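Local coordinates for protein MFP2b (Ascaris suum, PDB 2BJR) that probably enhances polymerisation of the major sperm protein (MSP) during the amoeboid movement of nematode sperm, and binds a zinc ion, at residues 29-34 / 268-273; 94-97 / 103-106; 36-39 / 44-47. One frame throughout, in Å; residues are numbered along the deposited sequence.

Contact 1: residues 29-34 / 268-273; sequences GQQNMY and SIQILY
Gln-270 meets Gln-31 through both polar atoms of its side-chain amide. Its NE2 donates to the backbone O of Gln-31 at 3.0 Å. Its OE1 accepts from Gln-31 NE2 at 2.8 Å, in a bond bent to 138° at the hydrogen. The planes of the two side-chain amides are 22° apart, though the two chains cross at a slant. The backbone O of Gln-31 can only accept and Lys-26 NZ donates to OE1, so the Gln-270 amide has one consistent orientation.

The backbones stay well apart, with 9.2 Å between CA of Gln-31 and CA of Gln-270. Gln-270 covers about half of that gap by running straight out beyond CG. Gln-31 bends instead at its second torsion (chi2 65°), which swings its amide round to the strand. Tyr-34 OH comes within 3.3 Å of Gln-270 NE2, but the angle is too poor for a bond. That hydroxyl is hydrogen-bonded to Asp-197.

Lys-26 NZ is bonded to both Gln-31 O and Gln-270 OE1. Its charge probably polarises these two neighbouring acceptors and eases their repulsion.

The contact joins the two Cytosolic motility protein regions of the chain, a loop of the first to a strand of the second. Strand 268-274 runs antiparallel to strands 194-199 and 229-235, and Gln-31 also touches Trp-195 on one and Leu-232 and Tyr-234 on the other.

Contact 2: residues 94-97 / 103-106; sequences NWIK and DKMD
Lys-104 lays the carbon part of its side chain against Ile-96. The CB of Lys-104 is 3.8 Å from CD1 of Ile-96, and CG of Lys-104 is 3.9 Å from the same methyl. Further out, CD of Lys-104 passes the other branch, at 4.2 Å from CG2 of Ile-96. Both branches of the isoleucine therefore take part, one against the root of the lysine and one against its middle.

The lysine turns at its second torsion (chi2 72°) and is extended after that. The bend carries the chain past Ile-96 and on towards Asn-94. These two residues are two apart on the strand and project on the same side, towards the helix. The chain of Lys-104 crosses that of Asn-94 at about a right angle. Asn-94 ND2 lies 4.1 Å from CE of Lys-104 and 3.9 Å from its NZ. No hydrogen bond forms between these two nitrogens, and none joins the two segments anywhere.

Their common partner is Glu-166 on strand 161-166, which pairs antiparallel with strand 92-97. Glu-166 OE2 makes a salt bridge with Lys-104 NZ and a hydrogen bond with Asn-94 ND2. Ile-96 also packs on Ile-162 of that strand and on Met-111.

The contact thus seats the short helix 101-106 beside strand 92-97, at an edge of its three-stranded sheet. The zinc ion lies about 14 Å from the side chain of Asn-94, so the contact is not part of the metal site. Apolar and polar parts are divided along a single lysine. The carbons pack on isoleucine, while the ammonium group and the asparagine amide approach one carboxylate oxygen, whose negative charge probably offsets the closeness of the two donors.

Contact 3: residues 36-39 / 44-47; sequences ALWY and PMHG
Trp-38 and Met-45 form the densely packed part of this strand pair. Their side chains lie side by side and point the same way. The selenium of Met-45, a selenomethionine, sits at the edge of the indole, with SE 3.8 Å from CE3 of Trp-38. This is a Met-aromatic contact at the ring edge. Beneath it the backbone is held by two hydrogen bonds. Met-45 N reaches Trp-38 O at 2.8 Å in a nearly straight bond (171° at the hydrogen), and Trp-38 N reaches Met-45 O at 3.0 Å. On the same face, Ala-36 stands opposite Gly-47 in the next hydrogen-bonded pair.

The four pairs belong to the beta hairpin of strands 34-40 and 43-52, two neighbours within a six-stranded antiparallel sheet. Trp-38 also meets Phe-60 of strand 55-62, and its NE1 bonds to the backbone O of Leu-73.

The other face carries Leu-37, His-46, Tyr-39 and Pro-44. Leu-37 CD1 lies over one face of the imidazole, 4.0 Å from the ring centre of His-46, in a CH-pi contact. With CG of Leu-37 opposite the backbone N (chi1 172°), the turn at chi2 brings CD1 over to the partner strand. The same methyl is 3.9 Å from Pro-44 CB. His-46 is buried, and its ND1 is hydrogen-bonded to Ser-117.

Towards the turn the contact opens to solvent. Tyr-39 is exposed. CA of Pro-44 lies over one face of its ring, and the nearest approach is CE2 of Tyr-39 to CB of Pro-44, 3.5 Å.

The first segment of contact 1 runs directly into contact 3. The loop at 29-34 leads into strand 34-40, whose pairing with strand 43-52 forms contact 3. Contact 2 follows later in the chain, at 94-97 and 103-106. Contacts 2 and 3 are both nested in the long loop that contact 1 closes. The centres lie about 21 to 25 Å apart, and contact 2 touches neither of the others. Contact 3 belongs to the six-stranded sheet and contact 2 to the edge of a separate three-stranded one, all within the first Cytosolic motility protein region. Contact 1 alone crosses to the second, near the centre of the folded molecule, joining the two related parts of this motility protein.

Contact 1: residues 29-34 / 268-273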
ATOM      1  N   GLY A  29      -3.969  -5.779   3.857  1.00 18.12           N
ATOM      2  CA  GLY A  29      -3.350  -6.647   2.864  1.00 19.15           C
ATOM      3  C   GLY A  29      -3.348  -6.137   1.434  1.00 19.18           C
ATOM      4  O   GLY A  29      -2.761  -6.789   0.538  1.00 21.35           O
ATOM      5  N   GLN A  30      -3.937  -4.971   1.176  1.00 17.23           N
ATOM      6  CA  GLN A  30      -4.095  -4.506  -0.191  1.00 16.32           C
ATOM      7  C   GLN A  30      -3.075  -3.443  -0.521  1.00 16.26           C
ATOM      8  O   GLN A  30      -2.767  -2.587   0.312  1.00 15.70           O
ATOM      9  CB  GLN A  30      -5.533  -3.986  -0.434  1.00 16.93           C
ATOM     10  CG  GLN A  30      -6.635  -4.918   0.097  1.00 17.20           C
ATOM     11  CD  GLN A  30      -6.491  -6.344  -0.434  1.00 18.98           C
ATOM     12  OE1 GLN A  30      -6.349  -6.547  -1.653  1.00 19.63           O
ATOM     13  NE2 GLN A  30      -6.487  -7.314   0.468  1.00 18.40           N
ATOM     14  N   GLN A  31      -2.588  -3.457  -1.762  1.00 15.48           N
ATOM     15  CA  GLN A  31      -1.501  -2.568  -2.142  1.00 16.05           C
ATOM     16  C   GLN A  31      -1.936  -1.130  -2.343  1.00 16.17           C
ATOM     17  O   GLN A  31      -1.185  -0.219  -2.038  1.00 16.15           O
ATOM     18  CB  GLN A  31      -0.805  -3.073  -3.419  1.00 15.16           C
ATOM     19  CG  GLN A  31       0.505  -2.349  -3.726  1.00 15.94           C
ATOM     20  CD  GLN A  31       1.574  -2.615  -2.635  1.00 17.11           C
ATOM     21  OE1 GLN A  31       1.891  -3.773  -2.388  1.00 20.31           O
ATOM     22  NE2 GLN A  31       2.049  -1.581  -1.970  1.00 16.69           N
ATOM     23  N   ASN A  32      -3.159  -0.934  -2.872  1.00 15.52           N
ATOM     24  CA  ASN A  32      -3.560   0.373  -3.335  1.00 14.67           C
ATOM     25  C   ASN A  32      -5.046   0.544  -3.198  1.00 14.18           C
ATOM     26  O   ASN A  32      -5.751   0.766  -4.185  1.00 14.03           O
ATOM     27  CB  ASN A  32      -3.125   0.554  -4.740  1.00 14.75           C
ATOM     28  CG  ASN A  32      -3.372   1.969  -5.289  1.00 16.13           C
ATOM     29  OD1 ASN A  32      -3.381   2.938  -4.554  1.00 14.62           O
ATOM     30  ND2 ASN A  32      -3.531   2.067  -6.631  1.00 14.43           N
HETATM   31  N   MSE A  33      -5.514   0.361  -1.984  1.00 14.43           N
HETATM   32  CA  MSE A  33      -6.942   0.415  -1.686  1.00 14.98           C
HETATM   33  C   MSE A  33      -7.060   0.950  -0.263  1.00 15.94           C
HETATM   34  O   MSE A  33      -6.536   0.327   0.659  1.00 16.94           O
HETATM   35  CB  MSE A  33      -7.585  -0.968  -1.819  1.00 15.27           C
HETATM   36  CG  MSE A  33      -9.079  -0.965  -1.661  1.00 18.31           C
HETATM   37 SE   MSE A  33      -9.792  -2.756  -2.027  1.00 22.73          SE
HETATM   38  CE  MSE A  33      -9.220  -2.819  -3.962  1.00 18.27           C
ATOM     39  N   TYR A  34      -7.782   2.082  -0.088  1.00 14.08           N
ATOM     40  CA  TYR A  34      -7.865   2.796   1.182  1.00 13.13           C
ATOM     41  C   TYR A  34      -9.335   2.991   1.579  1.00 13.92           C
ATOM     42  O   TYR A  34     -10.192   3.134   0.716  1.00 15.04           O
ATOM     43  CB  TYR A  34      -7.147   4.151   1.124  1.00 12.42           C
ATOM     44  CG  TYR A  34      -5.710   4.084   0.647  1.00 12.26           C
ATOM     45  CD1 TYR A  34      -5.395   4.016  -0.706  1.00 14.98           C
ATOM     46  CD2 TYR A  34      -4.663   4.161   1.547  1.00 14.86           C
ATOM     47  CE1 TYR A  34      -4.079   3.948  -1.137  1.00 17.01           C
ATOM     48  CE2 TYR A  34      -3.365   4.122   1.122  1.00 14.44           C
ATOM     49  CZ  TYR A  34      -3.074   4.029  -0.187  1.00 15.79           C
ATOM     50  OH  TYR A  34      -1.764   4.056  -0.550  1.00 16.50           O
ATOM     51  N   SER A 268       1.306  11.460  -4.283  1.00 17.11           N
ATOM     52  CA  SER A 268       1.311  10.323  -3.372  1.00 17.07           C
ATOM     53  C   SER A 268       2.127   9.132  -3.921  1.00 17.14           C
ATOM     54  O   SER A 268       1.923   8.714  -5.053  1.00 14.81           O
ATOM     55  CB  SER A 268      -0.109   9.888  -3.050  1.00 17.83           C
ATOM     56  OG  SER A 268      -0.744  10.790  -2.146  1.00 17.42           O
ATOM     57  N   ILE A 269       3.057   8.630  -3.104  1.00 17.04           N
ATOM     58  CA  ILE A 269       3.864   7.441  -3.407  1.00 16.79           C
ATOM     59  C   ILE A 269       3.873   6.510  -2.211  1.00 16.34           C
ATOM     60  O   ILE A 269       3.363   6.845  -1.145  1.00 15.56           O
ATOM     61  CB  ILE A 269       5.333   7.790  -3.741  1.00 16.38           C
ATOM     62  CG1 ILE A 269       5.999   8.474  -2.549  1.00 17.16           C
ATOM     63  CG2 ILE A 269       5.385   8.622  -5.008  1.00 18.44           C
ATOM     64  CD1 ILE A 269       7.530   8.561  -2.722  1.00 18.81           C
ATOM     65  N   GLN A 270       4.410   5.303  -2.408  1.00 15.63           N
ATOM     66  CA  GLN A 270       4.556   4.354  -1.300  1.00 14.38           C
ATOM     67  C   GLN A 270       6.045   4.032  -1.168  1.00 15.00           C
ATOM     68  O   GLN A 270       6.709   3.730  -2.160  1.00 16.53           O
ATOM     69  CB  GLN A 270       3.732   3.118  -1.524  1.00 14.80           C
ATOM     70  CG  GLN A 270       2.224   3.427  -1.577  1.00 16.61           C
ATOM     71  CD  GLN A 270       1.386   2.180  -1.849  1.00 18.47           C
ATOM     72  OE1 GLN A 270       1.737   1.115  -1.401  1.00 18.77           O
ATOM     73  NE2 GLN A 270       0.235   2.340  -2.521  1.00 16.93           N
ATOM     74  N   ILE A 271       6.542   4.119   0.044  1.00 15.04           N
ATOM     75  CA  ILE A 271       7.944   3.861   0.292  1.00 15.61           C
ATOM     76  C   ILE A 271       8.111   2.528   0.990  1.00 14.95           C
ATOM     77  O   ILE A 271       7.482   2.251   2.023  1.00 14.63           O
ATOM     78  CB  ILE A 271       8.564   4.982   1.117  1.00 15.00           C
ATOM     79  CG1 ILE A 271       8.524   6.333   0.347  1.00 15.65           C
ATOM     80  CG2 ILE A 271      10.021   4.604   1.500  1.00 14.64           C
ATOM     81  CD1 ILE A 271       9.034   7.557   1.103  1.00 17.80           C
ATOM     82  N   LEU A 272       9.013   1.694   0.450  1.00 15.74           N
ATOM     83  CA  LEU A 272       9.251   0.378   1.030  1.00 15.39           C
ATOM     84  C   LEU A 272      10.122   0.528   2.305  1.00 16.27           C
ATOM     85  O   LEU A 272      11.093   1.273   2.296  1.00 16.60           O
ATOM     86  CB  LEU A 272       9.944  -0.558  -0.000  1.00 15.91           C
ATOM     87  CG  LEU A 272      10.190  -1.974   0.474  1.00 15.59           C
ATOM     88  CD1 LEU A 272       8.919  -2.675   0.732  1.00 14.18           C
ATOM     89  CD2 LEU A 272      10.977  -2.733  -0.551  1.00 15.80           C
ATOM     90  N   TYR A 273       9.729  -0.160   3.374  1.00 16.80           N
ATOM     91  CA  TYR A 273      10.451  -0.140   4.630  1.00 18.74           C
ATOM     92  C   TYR A 273      10.980  -1.522   4.973  1.00 19.39           C
ATOM     93  O   TYR A 273      10.306  -2.526   4.745  1.00 20.39           O
ATOM     94  CB  TYR A 273       9.536   0.266   5.776  1.00 18.63           C
ATOM     95  CG  TYR A 273       9.292   1.738   5.992  1.00 18.84           C
ATOM     96  CD1 TYR A 273       9.909   2.723   5.247  1.00 18.22           C
ATOM     97  CD2 TYR A 273       8.419   2.133   6.995  1.00 22.36           C
ATOM     98  CE1 TYR A 273       9.673   4.083   5.509  1.00 21.38           C
ATOM     99  CE2 TYR A 273       8.182   3.485   7.269  1.00 21.79           C
ATOM    100  CZ  TYR A 273       8.810   4.449   6.533  1.00 23.71           C
ATOM    101  OH  TYR A 273       8.556   5.771   6.820  1.00 24.21           O
TER

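Contact 2: residues 94-97 / 103-106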
ATOM      1  N   ASN A  94      -7.974  -2.865  14.356  1.00 20.90           N
ATOM      2  CA  ASN A  94      -7.750  -4.291  14.179  1.00 21.70           C
ATOM      3  C   ASN A  94      -8.817  -4.837  13.240  1.00 21.95           C
ATOM      4  O   ASN A  94     -10.009  -4.654  13.485  1.00 21.82           O
ATOM      5  CB  ASN A  94      -7.835  -4.980  15.540  1.00 23.11           C
ATOM      6  CG  ASN A  94      -7.358  -6.419  15.513  1.00 25.91           C
ATOM      7  OD1 ASN A  94      -6.704  -6.862  14.569  1.00 27.42           O
ATOM      8  ND2 ASN A  94      -7.693  -7.161  16.553  1.00 24.13           N
ATOM      9  N   TRP A  95      -8.411  -5.514  12.172  1.00 20.41           N
ATOM     10  CA  TRP A  95      -9.384  -6.070  11.229  1.00 20.59           C
ATOM     11  C   TRP A  95      -9.827  -7.425  11.702  1.00 20.82           C
ATOM     12  O   TRP A  95      -9.004  -8.294  11.912  1.00 22.24           O
ATOM     13  CB  TRP A  95      -8.785  -6.177   9.812  1.00 20.04           C
ATOM     14  CG  TRP A  95      -8.489  -4.901   9.123  1.00 20.19           C
ATOM     15  CD1 TRP A  95      -7.410  -4.124   9.275  1.00 19.93           C
ATOM     16  CD2 TRP A  95      -9.312  -4.242   8.124  1.00 18.01           C
ATOM     17  NE1 TRP A  95      -7.498  -3.006   8.478  1.00 20.74           N
ATOM     18  CE2 TRP A  95      -8.639  -3.068   7.738  1.00 19.11           C
ATOM     19  CE3 TRP A  95     -10.554  -4.516   7.563  1.00 18.39           C
ATOM     20  CZ2 TRP A  95      -9.141  -2.189   6.787  1.00 19.30           C
ATOM     21  CZ3 TRP A  95     -11.049  -3.666   6.604  1.00 18.14           C
ATOM     22  CH2 TRP A  95     -10.351  -2.507   6.229  1.00 18.65           C
ATOM     23  N   ILE A  96     -11.129  -7.637  11.880  1.00 19.77           N
ATOM     24  CA  ILE A  96     -11.662  -8.903  12.342  1.00 21.04           C
ATOM     25  C   ILE A  96     -12.637  -9.485  11.345  1.00 22.42           C
ATOM     26  O   ILE A  96     -13.185  -8.765  10.515  1.00 20.74           O
ATOM     27  CB  ILE A  96     -12.380  -8.739  13.703  1.00 21.33           C
ATOM     28  CG1 ILE A  96     -13.655  -7.860  13.536  1.00 21.93           C
ATOM     29  CG2 ILE A  96     -11.447  -8.143  14.675  1.00 21.62           C
ATOM     30  CD1 ILE A  96     -14.522  -7.826  14.773  1.00 25.98           C
ATOM     31  N   LYS A  97     -12.920 -10.779  11.472  1.00 22.86           N
ATOM     32  CA  LYS A  97     -13.948 -11.396  10.663  1.00 23.79           C
ATOM     33  C   LYS A  97     -15.296 -10.866  11.105  1.00 23.73           C
ATOM     34  O   LYS A  97     -15.556 -10.693  12.296  1.00 23.26           O
ATOM     35  CB  LYS A  97     -13.963 -12.911  10.814  1.00 25.29           C
ATOM     36  CG  LYS A  97     -12.765 -13.613  10.166  1.00 29.16           C
ATOM     37  CD  LYS A  97     -13.003 -15.130  10.167  1.00 34.97           C
ATOM     38  CE  LYS A  97     -11.801 -15.918  10.624  1.00 39.13           C
ATOM     39  NZ  LYS A  97     -12.197 -17.341  10.958  1.00 42.36           N
ATOM     40  N   ASP A 103     -18.390 -11.348  19.678  1.00 33.03           N
ATOM     41  CA  ASP A 103     -17.349 -11.720  20.643  1.00 33.64           C
ATOM     42  C   ASP A 103     -16.387 -10.572  20.915  1.00 33.39           C
ATOM     43  O   ASP A 103     -16.013 -10.278  22.056  1.00 32.58           O
ATOM     44  CB  ASP A 103     -16.587 -12.932  20.118  1.00 33.88           C
ATOM     45  CG  ASP A 103     -17.461 -14.152  20.026  1.00 38.17           C
ATOM     46  OD1 ASP A 103     -18.643 -14.089  20.486  1.00 44.27           O
ATOM     47  OD2 ASP A 103     -17.061 -15.222  19.525  1.00 42.42           O
ATOM     48  N   LYS A 104     -16.031  -9.883  19.852  1.00 31.91           N
ATOM     49  CA  LYS A 104     -15.114  -8.785  19.944  1.00 32.80           C
ATOM     50  C   LYS A 104     -15.731  -7.607  20.687  1.00 32.09           C
ATOM     51  O   LYS A 104     -15.097  -6.986  21.527  1.00 32.28           O
ATOM     52  CB  LYS A 104     -14.686  -8.401  18.541  1.00 33.23           C
ATOM     53  CG  LYS A 104     -13.380  -7.780  18.471  1.00 36.49           C
ATOM     54  CD  LYS A 104     -12.188  -8.746  18.716  1.00 37.06           C
ATOM     55  CE  LYS A 104     -10.989  -7.856  18.866  1.00 38.26           C
ATOM     56  NZ  LYS A 104      -9.819  -8.432  19.547  1.00 37.59           N
HETATM   57  N   MSE A 105     -16.979  -7.318  20.416  1.00 31.79           N
HETATM   58  CA  MSE A 105     -17.645  -6.242  21.141  1.00 32.70           C
HETATM   59  C   MSE A 105     -17.785  -6.566  22.634  1.00 32.82           C
HETATM   60  O   MSE A 105     -17.616  -5.691  23.472  1.00 32.90           O
HETATM   61  CB  MSE A 105     -19.010  -5.963  20.515  1.00 32.93           C
HETATM   62  CG  MSE A 105     -18.874  -5.196  19.233  1.00 34.83           C
HETATM   63 SE   MSE A 105     -20.704  -4.769  18.564  1.00 48.02          SE
HETATM   64  CE  MSE A 105     -21.110  -6.412  17.726  1.00 39.81           C
ATOM     65  N   ASP A 106     -18.052  -7.822  22.937  1.00 33.44           N
ATOM     66  CA  ASP A 106     -18.176  -8.280  24.320  1.00 35.66           C
ATOM     67  C   ASP A 106     -16.859  -8.257  25.109  1.00 35.89           C
ATOM     68  O   ASP A 106     -16.889  -8.280  26.335  1.00 36.75           O
ATOM     69  CB  ASP A 106     -18.756  -9.704  24.353  1.00 35.99           C
ATOM     70  CG  ASP A 106     -20.222  -9.766  23.899  1.00 37.10           C
ATOM     71  OD1 ASP A 106     -20.913  -8.705  23.787  1.00 39.42           O
ATOM     72  OD2 ASP A 106     -20.750 -10.850  23.621  1.00 36.03           O
TER

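Contact 3: residues 36-39 / 44-47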
ATOM      1  N   ALA A  36     -12.549   4.725   2.606  1.00 16.28           N
ATOM      2  CA  ALA A  36     -13.089   6.019   2.212  1.00 15.61           C
ATOM      3  C   ALA A  36     -14.536   6.165   2.586  1.00 15.29           C
ATOM      4  O   ALA A  36     -15.246   5.197   2.854  1.00 15.90           O
ATOM      5  CB  ALA A  36     -12.919   6.273   0.747  1.00 16.60           C
ATOM      6  N   LEU A  37     -14.929   7.422   2.654  1.00 16.49           N
ATOM      7  CA  LEU A  37     -16.255   7.828   3.157  1.00 16.66           C
ATOM      8  C   LEU A  37     -16.827   8.976   2.333  1.00 16.79           C
ATOM      9  O   LEU A  37     -16.145   9.949   1.999  1.00 16.36           O
ATOM     10  CB  LEU A  37     -16.143   8.250   4.633  1.00 17.29           C
ATOM     11  CG  LEU A  37     -17.398   8.881   5.285  1.00 17.47           C
ATOM     12  CD1 LEU A  37     -18.553   7.853   5.406  1.00 18.77           C
ATOM     13  CD2 LEU A  37     -16.967   9.431   6.654  1.00 21.22           C
ATOM     14  N   TRP A  38     -18.123   8.879   2.040  1.00 18.71           N
ATOM     15  CA  TRP A  38     -18.843   9.935   1.313  1.00 19.64           C
ATOM     16  C   TRP A  38     -20.240  10.080   1.922  1.00 19.52           C
ATOM     17  O   TRP A  38     -20.707   9.212   2.669  1.00 18.65           O
ATOM     18  CB  TRP A  38     -18.926   9.528  -0.164  1.00 20.45           C
ATOM     19  CG  TRP A  38     -19.587  10.519  -1.128  1.00 21.57           C
ATOM     20  CD1 TRP A  38     -19.163  11.757  -1.504  1.00 24.85           C
ATOM     21  CD2 TRP A  38     -20.802  10.278  -1.844  1.00 24.56           C
ATOM     22  NE1 TRP A  38     -20.060  12.306  -2.401  1.00 27.16           N
ATOM     23  CE2 TRP A  38     -21.062  11.414  -2.635  1.00 25.37           C
ATOM     24  CE3 TRP A  38     -21.687   9.214  -1.898  1.00 23.86           C
ATOM     25  CZ2 TRP A  38     -22.188  11.515  -3.460  1.00 26.20           C
ATOM     26  CZ3 TRP A  38     -22.803   9.313  -2.748  1.00 30.11           C
ATOM     27  CH2 TRP A  38     -23.020  10.447  -3.511  1.00 24.35           C
ATOM     28  N   TYR A  39     -20.863  11.209   1.619  1.00 20.09           N
ATOM     29  CA  TYR A  39     -22.200  11.521   2.141  1.00 21.46           C
ATOM     30  C   TYR A  39     -23.084  11.946   1.003  1.00 22.03           C
ATOM     31  O   TYR A  39     -22.641  12.638   0.082  1.00 22.74           O
ATOM     32  CB  TYR A  39     -22.160  12.664   3.159  1.00 22.09           C
ATOM     33  CG  TYR A  39     -21.562  12.285   4.465  1.00 20.73           C
ATOM     34  CD1 TYR A  39     -20.203  12.265   4.606  1.00 22.46           C
ATOM     35  CD2 TYR A  39     -22.330  12.006   5.560  1.00 21.55           C
ATOM     36  CE1 TYR A  39     -19.634  11.965   5.791  1.00 23.76           C
ATOM     37  CE2 TYR A  39     -21.768  11.706   6.757  1.00 24.73           C
ATOM     38  CZ  TYR A  39     -20.406  11.655   6.858  1.00 21.88           C
ATOM     39  OH  TYR A  39     -19.795  11.372   8.060  1.00 27.89           O
ATOM     40  N   PRO A  44     -24.186   8.860   5.473  1.00 19.32           N
ATOM     41  CA  PRO A  44     -22.825   8.367   5.212  1.00 19.17           C
ATOM     42  C   PRO A  44     -22.865   7.025   4.491  1.00 17.93           C
ATOM     43  O   PRO A  44     -23.703   6.167   4.781  1.00 18.13           O
ATOM     44  CB  PRO A  44     -22.238   8.191   6.649  1.00 19.50           C
ATOM     45  CG  PRO A  44     -23.428   7.906   7.524  1.00 18.74           C
ATOM     46  CD  PRO A  44     -24.563   8.677   6.883  1.00 18.63           C
HETATM   47  N   MSE A  45     -21.927   6.838   3.588  1.00 17.37           N
HETATM   48  CA  MSE A  45     -21.641   5.510   3.112  1.00 18.09           C
HETATM   49  C   MSE A  45     -20.156   5.300   2.857  1.00 17.51           C
HETATM   50  O   MSE A  45     -19.507   6.192   2.369  1.00 17.80           O
HETATM   51  CB  MSE A  45     -22.422   5.252   1.835  1.00 20.06           C
HETATM   52  CG  MSE A  45     -22.093   6.154   0.774  1.00 22.03           C
HETATM   53 SE   MSE A  45     -23.604   6.125  -0.636  1.00 37.23          SE
HETATM   54  CE  MSE A  45     -24.661   7.632   0.196  1.00 33.69           C
ATOM     55  N   HIS A  46     -19.678   4.089   3.130  1.00 16.86           N
ATOM     56  CA  HIS A  46     -18.252   3.805   2.912  1.00 15.94           C
ATOM     57  C   HIS A  46     -17.975   3.243   1.515  1.00 16.72           C
ATOM     58  O   HIS A  46     -18.887   2.716   0.865  1.00 16.63           O
ATOM     59  CB  HIS A  46     -17.732   2.914   4.043  1.00 15.69           C
ATOM     60  CG  HIS A  46     -17.711   3.608   5.354  1.00 18.01           C
ATOM     61  ND1 HIS A  46     -18.701   3.433   6.282  1.00 18.01           N
ATOM     62  CD2 HIS A  46     -16.816   4.463   5.907  1.00 18.15           C
ATOM     63  CE1 HIS A  46     -18.449   4.193   7.339  1.00 20.50           C
ATOM     64  NE2 HIS A  46     -17.305   4.819   7.146  1.00 19.25           N
ATOM     65  N   GLY A  47     -16.719   3.367   1.079  1.00 15.14           N
ATOM     66  CA  GLY A  47     -16.278   2.983  -0.239  1.00 15.70           C
ATOM     67  C   GLY A  47     -14.764   2.895  -0.174  1.00 15.54           C
ATOM     68  O   GLY A  47     -14.177   2.676   0.912  1.00 15.39           O
TER